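Local coordinates for protein beta-lactamase OXA-2 (Salmonella typhimurium, PDB 1K38) that hydrolyses the beta-lactam ring of penicillins, oxacillin among them, and so confers antibiotic resistance as a class D serine beta-lactamase, at residues A[94-99]-A[170-175]; A[12-17]-A[21-26]; A[155-160]-A[200-205]. All coordinates share one frame; numbering follows the deposited sequence.

Contact 1: residues A[94-99]-A[170-175]; sequences SAMRNS and RLVKDL. With FMT (formic acid), chain C.
Met96 and Leu175 share most of this contact, meeting through the methionine's terminal methyl, with Val172 adding a smaller patch. In the conformer described, one of two modelled for this side chain, Met96 CE lies 3.8 Å from Leu175 CB and 4.0 Å from Leu175 CD1, while the Val172 CG1 methyl stands at 4.4 Å from Met96 CE. The methionine sends CG anti to its own N (chi1 -171°) and then bends at chi2 and chi3, which folds the thioether over and brings its methyl against Leu175 and within looser reach of Val172; the side chains of Met96 and Leu175 cross at about a right angle. A long, flexible, unbranched side chain suits this place, since it can bridge helices whose nearest alpha carbons, those of Met96 and Leu175, are 6.8 Å apart. Thr58 of helix 56-64 touches both Met96 and Val172.

A water also links the two helices: it donates to Leu175 O at 2.8 Å and accepts a weak bond from Arg97 NE. Beyond Met96 the helix ends in a Schellman motif, with Ser99 at positive phi as its C-prime residue. Ser99 OG is hydrogen-bonded to Lys189 NZ; a formic acid, probably from the crystallisation liquor, is modelled with O2 only 2.4 Å from Ser99 OG, too short to be taken at face value. The side chain of Met96 is about 4 Å from that of Lys189, which probably binds substrate, and about 8 Å from that of Ser51, the predicted acyl-ester serine: the helix-to-helix packing backs the active site of a class D serine beta-lactamase, in the transpeptidase-like fold.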
loop_
_atom_site.group_PDB
_atom_site.type_symbol
_atom_site.label_atom_id
_atom_site.label_comp_id
_atom_site.label_asym_id
_atom_site.label_seq_id
_atom_site.Cartn_x
_atom_site.Cartn_y
_atom_site.Cartn_z
ATOM N N SER A 94 -0.969 0.019 13.431
ATOM C CA SER A 94 -0.837 1.083 14.416
ATOM C C SER A 94 0.507 0.958 15.122
ATOM O O SER A 94 1.144 1.962 15.427
ATOM C CB SER A 94 -1.977 1.036 15.443
ATOM O OG SER A 94 -1.948 -0.149 16.216
ATOM N N ALA A 95 0.946 -0.277 15.360
ATOM C CA ALA A 95 2.217 -0.509 16.035
ATOM C C ALA A 95 3.384 0.008 15.200
ATOM O O ALA A 95 4.336 0.572 15.736
ATOM C CB ALA A 95 2.397 -2.001 16.330
ATOM N N MET A 96 3.281 -0.188 13.891
ATOM C CA MET A 96 4.302 0.240 12.944
ATOM C C MET A 96 4.310 1.760 12.828
ATOM O O MET A 96 5.352 2.405 12.954
ATOM C CB MET A 96 4.012 -0.370 11.570
ATOM C CG MET A 96 5.108 -0.172 10.541
ATOM S SD MET A 96 6.471 -1.315 10.797
ATOM C CE MET A 96 5.900 -2.739 9.871
ATOM N N ARG A 97 3.129 2.317 12.591
ATOM C CA ARG A 97 2.943 3.757 12.418
ATOM C C ARG A 97 3.357 4.557 13.646
ATOM O O ARG A 97 3.897 5.661 13.526
ATOM C CB ARG A 97 1.478 4.066 12.099
ATOM C CG ARG A 97 1.050 3.736 10.674
ATOM C CD ARG A 97 -0.440 3.984 10.473
ATOM N NE ARG A 97 -0.832 3.913 9.065
ATOM C CZ ARG A 97 -2.094 3.903 8.642
ATOM N NH1 ARG A 97 -3.092 3.951 9.518
ATOM N NH2 ARG A 97 -2.362 3.862 7.339
ATOM N N ASN A 98 3.106 3.998 14.826
ATOM C CA ASN A 98 3.424 4.685 16.077
ATOM C C ASN A 98 4.671 4.186 16.794
ATOM O O ASN A 98 4.961 4.634 17.905
ATOM C CB ASN A 98 2.234 4.583 17.035
ATOM C CG ASN A 98 0.992 5.252 16.494
ATOM O OD1 ASN A 98 0.943 6.473 16.355
ATOM N ND2 ASN A 98 -0.023 4.455 16.183
ATOM N N SER A 99 5.409 3.272 16.171
ATOM C CA SER A 99 6.613 2.710 16.784
ATOM C C SER A 99 6.284 2.225 18.193
ATOM O O SER A 99 6.999 2.518 19.154
ATOM C CB SER A 99 7.727 3.757 16.844
ATOM O OG SER A 99 8.175 4.088 15.543
ATOM N N ARG A 170 4.973 -8.718 1.450
ATOM C CA ARG A 170 3.996 -7.770 0.926
ATOM C C ARG A 170 3.247 -7.064 2.055
ATOM O O ARG A 170 3.002 -5.858 1.985
ATOM C CB ARG A 170 3.001 -8.467 -0.001
ATOM C CG ARG A 170 3.638 -8.999 -1.267
ATOM C CD ARG A 170 2.600 -9.308 -2.342
ATOM N NE ARG A 170 3.238 -9.900 -3.515
ATOM C CZ ARG A 170 4.050 -9.252 -4.345
ATOM N NH1 ARG A 170 4.327 -7.964 -4.157
ATOM N NH2 ARG A 170 4.630 -9.910 -5.343
ATOM N N LEU A 171 2.884 -7.804 3.099
ATOM C CA LEU A 171 2.189 -7.195 4.222
ATOM C C LEU A 171 3.065 -6.124 4.866
ATOM O O LEU A 171 2.586 -5.032 5.180
ATOM C CB LEU A 171 1.805 -8.248 5.267
ATOM C CG LEU A 171 1.167 -7.706 6.554
ATOM C CD1 LEU A 171 0.002 -6.781 6.210
ATOM C CD2 LEU A 171 0.696 -8.874 7.429
ATOM N N VAL A 172 4.347 -6.420 5.066
ATOM C CA VAL A 172 5.226 -5.434 5.678
ATOM C C VAL A 172 5.355 -4.192 4.792
ATOM O O VAL A 172 5.329 -3.072 5.297
ATOM C CB VAL A 172 6.624 -6.030 5.973
ATOM C CG1 VAL A 172 7.585 -4.927 6.416
ATOM C CG2 VAL A 172 6.510 -7.072 7.074
ATOM N N LYS A 173 5.481 -4.374 3.479
ATOM C CA LYS A 173 5.594 -3.214 2.594
ATOM C C LYS A 173 4.316 -2.384 2.627
ATOM O O LYS A 173 4.349 -1.165 2.445
ATOM C CB LYS A 173 5.936 -3.651 1.163
ATOM C CG LYS A 173 7.398 -4.056 1.023
ATOM C CD LYS A 173 7.778 -4.435 -0.406
ATOM C CE LYS A 173 7.227 -5.796 -0.798
ATOM N NZ LYS A 173 7.692 -6.220 -2.151
ATOM N N ASP A 174 3.185 -3.034 2.869
ATOM C CA ASP A 174 1.932 -2.307 2.949
ATOM C C ASP A 174 1.877 -1.530 4.269
ATOM O O ASP A 174 1.454 -0.376 4.302
ATOM C CB ASP A 174 0.743 -3.256 2.842
ATOM C CG ASP A 174 -0.506 -2.539 2.396
ATOM O OD1 ASP A 174 -0.835 -2.568 1.179
ATOM O OD2 ASP A 174 -1.135 -1.916 3.265
ATOM N N LEU A 175 2.323 -2.156 5.353
ATOM C CA LEU A 175 2.329 -1.503 6.662
ATOM C C LEU A 175 3.212 -0.249 6.660
ATOM O O LEU A 175 2.962 0.701 7.405
ATOM C CB LEU A 175 2.811 -2.492 7.737
ATOM C CG LEU A 175 1.896 -3.699 7.979
ATOM C CD1 LEU A 175 2.586 -4.697 8.902
ATOM C CD2 LEU A 175 0.576 -3.231 8.585
HETATM C C FMT C . 10.738 6.687 16.264
HETATM O O1 FMT C . 10.793 8.186 16.075
HETATM O O2 FMT C . 9.613 6.049 15.425
HETATM O O HOH W 1 0.609 2.180 6.906
#

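Contact 2: residues A[12-17]-A[21-26]; sequences KFFSEF and GTIVVA
The ring of Phe14 reaches from helix 12-16 onto the start of strand 21-26 and supplies the helix's whole share of the contact. Phe14 CE2 rests 3.7 Å from Gly21 C and 3.9 Å from Thr22 N, with these backbone atoms set obliquely to the ring. Farther round the ring, the Ile23 CG2 methyl comes in at the edge, near the ring plane, at 4.0 Å from Phe14 CZ. With CG anti to the carbonyl carbon (chi1 -75°), the ring projects from the helix to the strand, whose axis passes 10.0 Å from that of the helix.

Gly21 suits its place because it has no side chain: a beta carbon there would come tightly against Phe14 CE2. Ile23 faces the helix with its branched methyl, whereas the beta carbon of Thr22 points away, and its hydroxyl is hydrogen-bonded to Phe38 O, with Asp39 O a second acceptor within reach. A second shell fixes the aromatic ring, since Phe14 stacks with Phe38 and touches Ile216, so both strands flanking 21-27 help to hold it. Phe13, on the helix, and Phe17, just beyond its end, pack on helix 226-238, which seats the N-terminal helix against two elements of the fold.

No hydrogen bond crosses between the segments. Cohesion therefore comes from burying an aromatic ring against hydrocarbon and peptide backbone, an interaction set by shape and dispersion rather than by charge.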
loop_
_atom_site.group_PDB
_atom_site.type_symbol
_atom_site.label_atom_id
_atom_site.label_comp_id
_atom_site.label_asym_id
_atom_site.label_seq_id
_atom_site.Cartn_x
_atom_site.Cartn_y
_atom_site.Cartn_z
ATOM N N LYS A 12 23.883 21.583 2.392
ATOM C CA LYS A 12 22.971 22.708 2.566
ATOM C C LYS A 12 21.644 22.278 3.173
ATOM O O LYS A 12 21.011 23.043 3.900
ATOM C CB LYS A 12 22.715 23.416 1.232
ATOM C CG LYS A 12 21.951 22.593 0.212
ATOM C CD LYS A 12 21.666 23.423 -1.027
ATOM C CE LYS A 12 20.967 22.606 -2.096
ATOM N NZ LYS A 12 20.666 23.433 -3.300
ATOM N N PHE A 13 21.219 21.055 2.877
ATOM C CA PHE A 13 19.964 20.552 3.418
ATOM C C PHE A 13 20.106 20.237 4.901
ATOM O O PHE A 13 19.183 20.468 5.682
ATOM C CB PHE A 13 19.513 19.311 2.647
ATOM C CG PHE A 13 19.115 19.599 1.224
ATOM C CD1 PHE A 13 18.018 20.410 0.946
ATOM C CD2 PHE A 13 19.849 19.079 0.164
ATOM C CE1 PHE A 13 17.660 20.698 -0.368
ATOM C CE2 PHE A 13 19.500 19.359 -1.151
ATOM C CZ PHE A 13 18.403 20.170 -1.421
ATOM N N PHE A 14 21.261 19.712 5.296
ATOM C CA PHE A 14 21.490 19.399 6.701
ATOM C C PHE A 14 21.687 20.682 7.497
ATOM O O PHE A 14 21.176 20.814 8.605
ATOM C CB PHE A 14 22.711 18.492 6.872
ATOM C CG PHE A 14 22.464 17.064 6.475
ATOM C CD1 PHE A 14 22.499 16.678 5.141
ATOM C CD2 PHE A 14 22.169 16.106 7.439
ATOM C CE1 PHE A 14 22.242 15.354 4.770
ATOM C CE2 PHE A 14 21.911 14.783 7.081
ATOM C CZ PHE A 14 21.948 14.406 5.745
ATOM N N SER A 15 22.422 21.630 6.928
ATOM C CA SER A 15 22.664 22.896 7.608
ATOM C C SER A 15 21.365 23.691 7.725
ATOM O O SER A 15 21.151 24.395 8.710
ATOM C CB SER A 15 23.721 23.711 6.855
ATOM O OG SER A 15 23.324 23.967 5.520
ATOM N N GLU A 16 20.496 23.567 6.724
ATOM C CA GLU A 16 19.219 24.271 6.728
ATOM C C GLU A 16 18.451 23.913 7.991
ATOM O O GLU A 16 17.769 24.750 8.581
ATOM C CB GLU A 16 18.389 23.883 5.502
ATOM C CG GLU A 16 17.128 24.720 5.323
ATOM C CD GLU A 16 16.249 24.229 4.188
ATOM O OE1 GLU A 16 16.797 23.852 3.131
ATOM O OE2 GLU A 16 15.008 24.231 4.346
ATOM N N PHE A 17 18.571 22.656 8.404
ATOM C CA PHE A 17 17.889 22.174 9.594
ATOM C C PHE A 17 18.852 21.963 10.754
ATOM O O PHE A 17 18.553 21.223 11.692
ATOM C CB PHE A 17 17.144 20.879 9.262
ATOM C CG PHE A 17 16.028 21.074 8.282
ATOM C CD1 PHE A 17 14.837 21.677 8.680
ATOM C CD2 PHE A 17 16.182 20.714 6.949
ATOM C CE1 PHE A 17 13.820 21.921 7.764
ATOM C CE2 PHE A 17 15.169 20.954 6.023
ATOM C CZ PHE A 17 13.985 21.561 6.435
ATOM N N GLY A 21 24.500 14.506 10.134
ATOM C CA GLY A 21 24.147 13.137 9.829
ATOM C C GLY A 21 24.615 12.674 8.469
ATOM O O GLY A 21 25.539 13.237 7.882
ATOM N N THR A 22 23.954 11.637 7.969
ATOM C CA THR A 22 24.289 11.050 6.680
ATOM C C THR A 22 23.021 10.629 5.954
ATOM O O THR A 22 21.964 10.483 6.561
ATOM C CB THR A 22 25.169 9.788 6.865
ATOM O OG1 THR A 22 25.568 9.276 5.585
ATOM C CG2 THR A 22 24.394 8.697 7.614
ATOM N N ILE A 23 23.122 10.478 4.642
ATOM C CA ILE A 23 22.001 9.999 3.857
ATOM C C ILE A 23 22.528 9.312 2.612
ATOM O O ILE A 23 23.498 9.760 1.997
ATOM C CB ILE A 23 21.005 11.121 3.438
ATOM C CG1 ILE A 23 19.779 10.484 2.772
ATOM C CG2 ILE A 23 21.667 12.112 2.479
ATOM C CD1 ILE A 23 18.676 11.468 2.422
ATOM N N VAL A 24 21.908 8.187 2.288
ATOM C CA VAL A 24 22.245 7.414 1.102
ATOM C C VAL A 24 20.960 7.359 0.301
ATOM O O VAL A 24 19.895 7.096 0.856
ATOM C CB VAL A 24 22.653 5.968 1.446
ATOM C CG1 VAL A 24 22.936 5.187 0.162
ATOM C CG2 VAL A 24 23.875 5.968 2.341
ATOM N N VAL A 25 21.060 7.621 -0.994
ATOM C CA VAL A 25 19.905 7.579 -1.873
ATOM C C VAL A 25 20.251 6.702 -3.071
ATOM O O VAL A 25 21.249 6.939 -3.755
ATOM C CB VAL A 25 19.525 8.993 -2.377
ATOM C CG1 VAL A 25 18.414 8.896 -3.417
ATOM C CG2 VAL A 25 19.079 9.862 -1.207
ATOM N N ALA A 26 19.442 5.678 -3.311
ATOM C CA ALA A 26 19.670 4.792 -4.445
ATOM C C ALA A 26 18.476 4.954 -5.368
ATOM O O ALA A 26 17.380 4.479 -5.076
ATOM C CB ALA A 26 19.793 3.350 -3.978
#

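Contact 3: residues A[155-160]-A[200-205]; sequences RKLYRN and VGWVEW
Tyr158 and Trp202 meet edge-to-face, the edge of the phenol ring turned toward the face of the indole. The centroids of the Tyr158 ring and the Trp202 five-membered ring are 5.2 Å apart and the planes stand at 75°. The tyrosine's own CB lies over the face of the six-membered ring, 4.2 Å from the centroid of that Trp202 ring, so a CH-pi contact accompanies the T-shaped one. The helix backbone sets this CB in place; CG, anti to the tyrosine's N (chi1 173°), then carries the phenol ring, on the same side of the indole, toward the five-membered ring and Glu204. Leu157 arrives from another direction: its CD2 sits at the indole edge, 4.1 Å from Trp202 CH2, the two side chains crossing at about a right angle.

These residues join the last turn of helix 147-158 to strand 196-205 of the central sheet, in the helix-against-sheet packing of the transpeptidase-like beta-lactamase fold. Asn160, at positive phi, closes the helix with a Schellman motif. A large flat indole suits the strand position because it is broad enough to offer a face to Tyr158 and an edge to Leu157 while keeping an N-H for a polar bond.

That N-H, Trp202 NE1, donates to Glu204 OE2 at 2.9 Å, nearly straight at 176°, in the indole plane and onto the carboxylate's anti lone pair. The same oxygen lies in the plane of the Tyr158 ring at its edge, 3.7 Å from Tyr158 CE1, and forms a salt bridge with Arg187, which probably keeps Glu204 ionised. Phe211 meets both rings, and Phe71 of the second subunit packs edge-to-face on Tyr158.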
loop_
_atom_site.group_PDB
_atom_site.type_symbol
_atom_site.label_atom_id
_atom_site.label_comp_id
_atom_site.label_asym_id
_atom_site.label_seq_id
_atom_site.Cartn_x
_atom_site.Cartn_y
_atom_site.Cartn_z
ATOM N N ARG A 155 16.161 -2.906 -0.446
ATOM C CA ARG A 155 16.073 -3.305 -1.846
ATOM C C ARG A 155 15.662 -4.770 -1.965
ATOM O O ARG A 155 14.912 -5.135 -2.875
ATOM C CB ARG A 155 17.406 -3.046 -2.549
ATOM C CG ARG A 155 17.758 -1.573 -2.555
ATOM C CD ARG A 155 19.108 -1.307 -3.183
ATOM N NE ARG A 155 19.020 -1.099 -4.623
ATOM C CZ ARG A 155 20.010 -0.592 -5.351
ATOM N NH1 ARG A 155 21.151 -0.251 -4.763
ATOM N NH2 ARG A 155 19.856 -0.408 -6.655
ATOM N N LYS A 156 16.134 -5.605 -1.043
ATOM C CA LYS A 156 15.768 -7.018 -1.065
ATOM C C LYS A 156 14.277 -7.169 -0.763
ATOM O O LYS A 156 13.578 -7.940 -1.419
ATOM C CB LYS A 156 16.609 -7.808 -0.060
ATOM C CG LYS A 156 18.069 -7.940 -0.483
ATOM C CD LYS A 156 18.866 -8.862 0.426
ATOM C CE LYS A 156 19.082 -8.260 1.796
ATOM N NZ LYS A 156 20.084 -9.057 2.563
ATOM N N LEU A 157 13.788 -6.417 0.219
ATOM C CA LEU A 157 12.372 -6.452 0.582
ATOM C C LEU A 157 11.523 -6.020 -0.616
ATOM O O LEU A 157 10.509 -6.638 -0.941
ATOM C CB LEU A 157 12.107 -5.511 1.766
ATOM C CG LEU A 157 10.644 -5.355 2.202
ATOM C CD1 LEU A 157 10.069 -6.713 2.598
ATOM C CD2 LEU A 157 10.556 -4.381 3.378
ATOM N N TYR A 158 11.943 -4.936 -1.258
ATOM C CA TYR A 158 11.249 -4.406 -2.421
ATOM C C TYR A 158 11.103 -5.475 -3.504
ATOM O O TYR A 158 10.034 -5.627 -4.100
ATOM C CB TYR A 158 12.034 -3.208 -2.971
ATOM C CG TYR A 158 11.516 -2.655 -4.281
ATOM C CD1 TYR A 158 10.288 -1.998 -4.350
ATOM C CD2 TYR A 158 12.269 -2.771 -5.448
ATOM C CE1 TYR A 158 9.824 -1.465 -5.551
ATOM C CE2 TYR A 158 11.813 -2.240 -6.655
ATOM C CZ TYR A 158 10.592 -1.586 -6.697
ATOM O OH TYR A 158 10.155 -1.042 -7.882
ATOM N N ARG A 159 12.176 -6.225 -3.730
ATOM C CA ARG A 159 12.206 -7.261 -4.757
ATOM C C ARG A 159 11.628 -8.601 -4.310
ATOM O O ARG A 159 11.619 -9.557 -5.088
ATOM C CB ARG A 159 13.649 -7.470 -5.230
ATOM C CG ARG A 159 14.291 -6.247 -5.865
ATOM C CD ARG A 159 13.742 -6.003 -7.261
ATOM N NE ARG A 159 14.276 -4.780 -7.850
ATOM C CZ ARG A 159 14.001 -4.362 -9.081
ATOM N NH1 ARG A 159 13.199 -5.074 -9.861
ATOM N NH2 ARG A 159 14.515 -3.222 -9.527
ATOM N N ASN A 160 11.147 -8.671 -3.069
ATOM C CA ASN A 160 10.582 -9.908 -2.523
ATOM C C ASN A 160 11.661 -10.983 -2.439
ATOM O O ASN A 160 11.364 -12.177 -2.504
ATOM C CB ASN A 160 9.430 -10.404 -3.404
ATOM C CG ASN A 160 8.322 -9.376 -3.551
ATOM O OD1 ASN A 160 7.760 -8.907 -2.559
ATOM N ND2 ASN A 160 8.001 -9.021 -4.796
ATOM N N VAL A 200 14.151 5.638 6.998
ATOM C CA VAL A 200 14.575 4.804 5.881
ATOM C C VAL A 200 13.345 4.330 5.131
ATOM O O VAL A 200 12.259 4.225 5.707
ATOM C CB VAL A 200 15.393 3.579 6.362
ATOM C CG1 VAL A 200 16.527 4.042 7.271
ATOM C CG2 VAL A 200 14.495 2.581 7.086
ATOM N N GLY A 201 13.514 4.047 3.842
ATOM C CA GLY A 201 12.387 3.596 3.047
ATOM C C GLY A 201 12.624 3.877 1.583
ATOM O O GLY A 201 13.765 3.903 1.135
ATOM N N TRP A 202 11.551 4.085 0.834
ATOM C CA TRP A 202 11.678 4.384 -0.584
ATOM C C TRP A 202 10.389 4.960 -1.133
ATOM O O TRP A 202 9.331 4.877 -0.503
ATOM C CB TRP A 202 12.067 3.122 -1.383
ATOM C CG TRP A 202 11.001 2.041 -1.495
ATOM C CD1 TRP A 202 9.957 1.997 -2.385
ATOM C CD2 TRP A 202 10.923 0.826 -0.732
ATOM N NE1 TRP A 202 9.244 0.827 -2.225
ATOM C CE2 TRP A 202 9.815 0.092 -1.220
ATOM C CE3 TRP A 202 11.685 0.286 0.312
ATOM C CZ2 TRP A 202 9.451 -1.157 -0.695
ATOM C CZ3 TRP A 202 11.320 -0.963 0.834
ATOM C CH2 TRP A 202 10.214 -1.664 0.326
ATOM N N VAL A 203 10.497 5.594 -2.292
ATOM C CA VAL A 203 9.328 6.136 -2.958
ATOM C C VAL A 203 9.296 5.459 -4.325
ATOM O O VAL A 203 10.287 5.467 -5.061
ATOM C CB VAL A 203 9.407 7.674 -3.114
ATOM C CG1 VAL A 203 10.644 8.064 -3.891
ATOM C CG2 VAL A 203 8.142 8.180 -3.794
ATOM N N GLU A 204 8.161 4.847 -4.649
ATOM C CA GLU A 204 8.015 4.149 -5.922
ATOM C C GLU A 204 7.335 5.009 -6.960
ATOM O O GLU A 204 6.321 5.653 -6.681
ATOM C CB GLU A 204 7.171 2.883 -5.767
ATOM C CG GLU A 204 7.421 2.098 -4.522
ATOM C CD GLU A 204 6.566 0.849 -4.443
ATOM O OE1 GLU A 204 5.517 0.782 -5.122
ATOM O OE2 GLU A 204 6.935 -0.062 -3.684
ATOM N N TRP A 205 7.891 4.984 -8.165
ATOM C CA TRP A 205 7.350 5.715 -9.300
ATOM C C TRP A 205 7.174 4.712 -10.436
ATOM O O TRP A 205 7.680 3.595 -10.371
ATOM C CB TRP A 205 8.308 6.826 -9.734
ATOM C CG TRP A 205 8.385 7.942 -8.750
ATOM C CD1 TRP A 205 9.250 8.055 -7.698
ATOM C CD2 TRP A 205 7.531 9.088 -8.692
ATOM N NE1 TRP A 205 8.986 9.202 -6.989
ATOM C CE2 TRP A 205 7.936 9.854 -7.576
ATOM C CE3 TRP A 205 6.459 9.542 -9.473
ATOM C CZ2 TRP A 205 7.306 11.053 -7.219
ATOM C CZ3 TRP A 205 5.834 10.730 -9.121
ATOM C CH2 TRP A 205 6.260 11.472 -8.001
#

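Overall arrangement
Along the chain contact 2 closes first; the segments of contacts 1 and 3 then alternate, in the order 94-99, 155-160, 170-175, 200-205. Contacts 2 and 3 reach the same mixed sheet, through strands 21-27 and 196-205 that are separated by strand 208-217, and touch where Ala26 meets Arg155, with centres about 20 Å apart. Contact 1 lies among helices on the opposite side of the chain's centre from contact 2, about 25 Å between centres. Contacts 1 and 3 are closer, about 14 Å between centres, and are joined by Lys173 NZ at 2.7 Å from Asn160 OD1. Both also touch the second subunit, so the helical region connects active-site surroundings, sheet and dimer partner.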